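Local coordinates for uncharacterized protein (PDB 4OPW), which is of unknown function but is a putative adhesin, probably serving in cell adhesion, built as a parallel beta-solenoid, at residues C193-T206 with V214-A226. Numbering follows the deposited sequence. Where two conformers were deposited one is given.
With EDO (1,2-ethanediol), chain D.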
loop_
_atom_site.group_PDB
_atom_site.type_symbol
_atom_site.label_atom_id
_atom_site.label_comp_id
_atom_site.label_asym_id
_atom_site.label_seq_id
_atom_site.Cartn_x
_atom_site.Cartn_y
_atom_site.Cartn_z
ATOM N N CYS A 193 -5.469 16.701 9.535
ATOM C CA CYS A 193 -6.455 15.640 9.244
ATOM C C CYS A 193 -7.684 16.233 8.611
ATOM O O CYS A 193 -8.288 17.159 9.167
ATOM C CB CYS A 193 -6.803 14.831 10.492
ATOM S SG CYS A 193 -7.774 13.329 10.168
ATOM N N LYS A 194 -8.077 15.697 7.449
ATOM C CA LYS A 194 -9.220 16.211 6.707
ATOM C C LYS A 194 -10.121 15.080 6.222
ATOM O O LYS A 194 -9.634 14.102 5.641
ATOM C CB LYS A 194 -8.725 17.064 5.523
ATOM C CG LYS A 194 -9.813 17.832 4.775
ATOM C CD LYS A 194 -9.208 18.583 3.593
ATOM C CE LYS A 194 -10.243 19.100 2.628
ATOM N NZ LYS A 194 -9.631 19.576 1.358
ATOM N N ILE A 195 -11.439 15.208 6.486
ATOM C CA ILE A 195 -12.456 14.239 6.044
ATOM C C ILE A 195 -13.515 15.010 5.251
ATOM O O ILE A 195 -14.099 15.956 5.778
ATOM C CB ILE A 195 -13.104 13.362 7.163
ATOM C CG1 ILE A 195 -12.021 12.556 7.947
ATOM C CG2 ILE A 195 -14.160 12.399 6.527
ATOM C CD1 ILE A 195 -12.551 11.721 9.122
ATOM N N THR A 196 -13.780 14.588 3.996
ATOM C CA THR A 196 -14.820 15.183 3.142
ATOM C C THR A 196 -15.756 14.025 2.777
ATOM O O THR A 196 -15.368 13.139 2.011
ATOM C CB THR A 196 -14.192 15.870 1.888
ATOM O OG1 THR A 196 -13.119 16.730 2.286
ATOM C CG2 THR A 196 -15.230 16.668 1.060
ATOM N N GLY A 197 -16.943 14.023 3.373
ATOM C CA GLY A 197 -17.943 12.972 3.212
ATOM C C GLY A 197 -17.960 12.127 4.466
ATOM O O GLY A 197 -17.858 12.656 5.580
ATOM N N LYS A 198 -18.037 10.806 4.298
ATOM C CA LYS A 198 -18.030 9.877 5.430
ATOM C C LYS A 198 -16.612 9.434 5.739
ATOM O O LYS A 198 -15.676 9.688 4.972
ATOM C CB LYS A 198 -18.901 8.627 5.114
ATOM C CG LYS A 198 -20.383 8.883 4.884
ATOM C CD LYS A 198 -20.998 7.863 3.907
ATOM C CE LYS A 198 -21.226 6.481 4.476
ATOM N NZ LYS A 198 -21.913 5.596 3.497
ATOM N N GLY A 199 -16.460 8.753 6.856
ATOM C CA GLY A 199 -15.164 8.192 7.195
ATOM C C GLY A 199 -14.807 8.258 8.653
ATOM O O GLY A 199 -15.514 8.854 9.468
ATOM N N SER A 200 -13.697 7.633 8.972
ATOM C CA SER A 200 -13.222 7.537 10.342
ATOM C C SER A 200 -11.706 7.602 10.370
ATOM O O SER A 200 -11.034 6.803 9.694
ATOM C CB SER A 200 -13.721 6.229 10.976
ATOM O OG SER A 200 -13.066 5.926 12.195
ATOM N N ALA A 201 -11.172 8.560 11.132
ATOM C CA ALA A 201 -9.726 8.655 11.298
ATOM C C ALA A 201 -9.382 8.552 12.771
ATOM O O ALA A 201 -9.947 9.284 13.574
ATOM C CB ALA A 201 -9.174 9.951 10.706
ATOM N N GLN A 202 -8.489 7.620 13.124
ATOM C CA GLN A 202 -7.964 7.406 14.489
ATOM C C GLN A 202 -6.527 7.844 14.454
ATOM O O GLN A 202 -5.743 7.265 13.702
ATOM C CB GLN A 202 -8.102 5.952 14.903
ATOM C CG GLN A 202 -9.553 5.493 15.044
ATOM C CD GLN A 202 -9.644 4.022 15.343
ATOM O OE1 GLN A 202 -8.689 3.262 15.155
ATOM N NE2 GLN A 202 -10.794 3.588 15.815
ATOM N N ILE A 203 -6.177 8.911 15.170
ATOM C CA ILE A 203 -4.845 9.499 15.034
ATOM C C ILE A 203 -4.219 9.820 16.391
ATOM O O ILE A 203 -4.922 9.825 17.409
ATOM C CB ILE A 203 -4.932 10.766 14.121
ATOM C CG1 ILE A 203 -5.898 11.827 14.722
ATOM C CG2 ILE A 203 -5.322 10.372 12.687
ATOM C CD1 ILE A 203 -5.998 13.132 13.928
ATOM N N HIS A 204 -2.886 10.042 16.407
ATOM C CA HIS A 204 -2.180 10.310 17.667
ATOM C C HIS A 204 -1.242 11.535 17.526
ATOM O O HIS A 204 -0.017 11.386 17.485
ATOM C CB HIS A 204 -1.437 9.038 18.141
ATOM C CG HIS A 204 -0.667 9.169 19.421
ATOM N ND1 HIS A 204 -1.005 10.102 20.391
ATOM C CD2 HIS A 204 0.386 8.446 19.864
ATOM C CE1 HIS A 204 -0.116 9.949 21.360
ATOM N NE2 HIS A 204 0.733 8.960 21.092
ATOM N N PRO A 205 -1.825 12.760 17.426
ATOM C CA PRO A 205 -0.988 13.982 17.418
ATOM C C PRO A 205 -0.388 14.205 18.807
ATOM O O PRO A 205 -1.075 13.955 19.790
ATOM C CB PRO A 205 -1.973 15.103 17.035
ATOM C CG PRO A 205 -3.315 14.462 16.916
ATOM C CD PRO A 205 -3.257 13.104 17.513
ATOM N N THR A 206 0.890 14.605 18.907
ATOM C CA THR A 206 1.515 14.787 20.225
ATOM C C THR A 206 1.836 16.262 20.514
ATOM O O THR A 206 2.337 16.575 21.600
ATOM C CB THR A 206 2.749 13.899 20.399
ATOM O OG1 THR A 206 3.741 14.292 19.455
ATOM C CG2 THR A 206 2.419 12.408 20.293
ATOM N N VAL A 214 -16.021 18.073 6.510
ATOM C CA VAL A 214 -17.191 18.514 5.745
ATOM C C VAL A 214 -17.997 17.240 5.520
ATOM O O VAL A 214 -17.588 16.401 4.706
ATOM C CB VAL A 214 -16.901 19.294 4.429
ATOM C CG1 VAL A 214 -18.213 19.710 3.747
ATOM C CG2 VAL A 214 -16.014 20.507 4.680
ATOM N N GLY A 215 -19.053 17.042 6.315
ATOM C CA GLY A 215 -19.874 15.836 6.246
ATOM C C GLY A 215 -20.031 15.122 7.573
ATOM O O GLY A 215 -19.884 15.744 8.626
ATOM N N LYS A 216 -20.273 13.800 7.528
ATOM C CA LYS A 216 -20.535 12.927 8.693
ATOM C C LYS A 216 -19.285 12.217 9.254
ATOM O O LYS A 216 -19.376 11.531 10.279
ATOM C CB LYS A 216 -21.565 11.847 8.307
ATOM C CG LYS A 216 -22.987 12.370 8.200
ATOM C CD LYS A 216 -23.891 11.355 7.511
ATOM C CE LYS A 216 -24.786 11.973 6.453
ATOM N NZ LYS A 216 -25.825 12.870 7.035
ATOM N N GLY A 217 -18.150 12.361 8.584
ATOM C CA GLY A 217 -16.897 11.742 9.009
ATOM C C GLY A 217 -16.443 12.157 10.392
ATOM O O GLY A 217 -16.699 13.290 10.822
ATOM N N ASN A 218 -15.786 11.241 11.110
ATOM C CA ASN A 218 -15.335 11.510 12.475
ATOM C C ASN A 218 -13.835 11.382 12.628
ATOM O O ASN A 218 -13.226 10.462 12.072
ATOM C CB ASN A 218 -16.010 10.566 13.464
ATOM C CG ASN A 218 -17.482 10.812 13.576
ATOM O OD1 ASN A 218 -17.914 11.882 14.004
ATOM N ND2 ASN A 218 -18.274 9.863 13.104
ATOM N N ILE A 219 -13.260 12.296 13.411
ATOM C CA ILE A 219 -11.851 12.282 13.755
ATOM C C ILE A 219 -11.759 11.969 15.248
ATOM O O ILE A 219 -12.375 12.660 16.068
ATOM C CB ILE A 219 -11.135 13.599 13.391
ATOM C CG1 ILE A 219 -11.141 13.829 11.862
ATOM C CG2 ILE A 219 -9.698 13.626 13.990
ATOM C CD1 ILE A 219 -10.665 15.244 11.427
ATOM N N ARG A 220 -11.029 10.907 15.595
ATOM C CA ARG A 220 -10.832 10.547 17.001
ATOM C C ARG A 220 -9.342 10.586 17.262
ATOM O O ARG A 220 -8.578 10.015 16.489
ATOM C CB ARG A 220 -11.477 9.181 17.335
ATOM C CG ARG A 220 -13.014 9.170 17.247
ATOM C CD ARG A 220 -13.680 10.092 18.261
ATOM N NE ARG A 220 -15.137 10.119 18.114
ATOM C CZ ARG A 220 -15.818 11.008 17.394
ATOM N NH1 ARG A 220 -15.181 11.945 16.707
ATOM N NH2 ARG A 220 -17.142 10.960 17.348
ATOM N N TYR A 221 -8.907 11.334 18.281
ATOM C CA TYR A 221 -7.480 11.461 18.514
ATOM C C TYR A 221 -7.072 11.133 19.938
ATOM O O TYR A 221 -7.851 11.290 20.881
ATOM C CB TYR A 221 -7.007 12.896 18.159
ATOM C CG TYR A 221 -7.541 13.980 19.075
ATOM C CD1 TYR A 221 -8.736 14.638 18.789
ATOM C CD2 TYR A 221 -6.846 14.357 20.219
ATOM C CE1 TYR A 221 -9.225 15.643 19.619
ATOM C CE2 TYR A 221 -7.331 15.351 21.061
ATOM C CZ TYR A 221 -8.517 15.998 20.752
ATOM O OH TYR A 221 -8.988 16.979 21.588
ATOM N N LYS A 222 -5.818 10.705 20.092
ATOM C CA LYS A 222 -5.209 10.501 21.410
ATOM C C LYS A 222 -4.174 11.573 21.563
ATOM O O LYS A 222 -3.387 11.805 20.634
ATOM C CB LYS A 222 -4.622 9.089 21.564
ATOM C CG LYS A 222 -5.719 8.077 21.866
ATOM C CD LYS A 222 -5.244 6.639 21.911
ATOM C CE LYS A 222 -6.443 5.715 21.984
ATOM N NZ LYS A 222 -6.055 4.289 22.076
ATOM N N GLY A 223 -4.218 12.299 22.666
ATOM C CA GLY A 223 -3.261 13.369 22.875
ATOM C C GLY A 223 -2.276 13.056 23.984
ATOM O O GLY A 223 -1.825 11.910 24.102
ATOM N N PRO A 224 -1.956 14.044 24.847
ATOM C CA PRO A 224 -2.421 15.454 24.802
ATOM C C PRO A 224 -1.943 16.198 23.555
ATOM O O PRO A 224 -0.812 15.995 23.103
ATOM C CB PRO A 224 -1.778 16.082 26.051
ATOM C CG PRO A 224 -1.361 14.915 26.930
ATOM C CD PRO A 224 -1.031 13.808 25.975
ATOM N N THR A 225 -2.786 17.069 22.995
ATOM C CA THR A 225 -2.446 17.888 21.817
ATOM C C THR A 225 -3.332 19.107 21.737
ATOM O O THR A 225 -4.495 19.031 22.148
ATOM C CB THR A 225 -2.582 17.057 20.496
ATOM O OG1 THR A 225 -2.243 17.862 19.354
ATOM C CG2 THR A 225 -3.959 16.472 20.292
ATOM N N ALA A 226 -2.799 20.215 21.196
ATOM C CA ALA A 226 -3.588 21.410 20.910
ATOM C C ALA A 226 -4.401 21.111 19.655
ATOM O O ALA A 226 -3.932 20.354 18.784
ATOM C CB ALA A 226 -2.691 22.616 20.702
HETATM C C1 EDO D . 5.912 11.437 21.527
HETATM O O1 EDO D . 5.251 10.186 21.488
HETATM C C2 EDO D . 6.551 11.741 20.158
HETATM O O2 EDO D . 5.634 12.432 19.321
HETATM O O HOH W 1 -17.160 7.529 11.555
HETATM O O HOH W 2 -18.873 8.489 8.746
HETATM O O HOH W 3 -13.046 7.749 14.261
#
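C193 sends its thiol into the solenoid interior against the terminal methyl of I219, SG lying 3.7 Å from CD1; a small, apolar side chain suits this inward position. I195 follows from the same strand; its ethyl arm lies alongside that of I219, pointing the other way, with I195 CD1 3.7 Å from I219 CG1. Its CG2, anti to the backbone N, reaches the CA of G217, where the lack of a side chain lets the next coil come close. At the corner the two successive coils pair in parallel: G197 N bonds to V214 O, and G197 O receives G217 N at a less straight 139°. Positive phi values at G197, G199 and G215 are easily borne by glycine. G199 O takes the N218 amide and also a water held by N218 ND2, while N218 OD1 turns to the T236 amide of the following coil. From S200 onward the strands run in register. A201 and I203 face inward with I219, and the methyl of A201, buried beside I175, is small enough to sit between the isoleucines of neighbouring coils; I203 CD1 meets I219 CG2 at 3.7 Å. Q202 and R220 point outward, and R220 NH1 bends back to I219 O and also bonds to T236 O. H204 then extends the ladder with its side chain: CG anti to the backbone N (chi1 180°) carries ND1 to 2.9 Å from K222 O, which lies in the ring plane although the donor stands above the carbonyl plane. P205 packs CD on Y221 CB and CB 3.6 Å from T225 OG1. Backbone bonds thus set the coil register, apolar branches fill the interior, and the ND1-H of H204 continues the pairing just ahead of P205, which has no N-H to give.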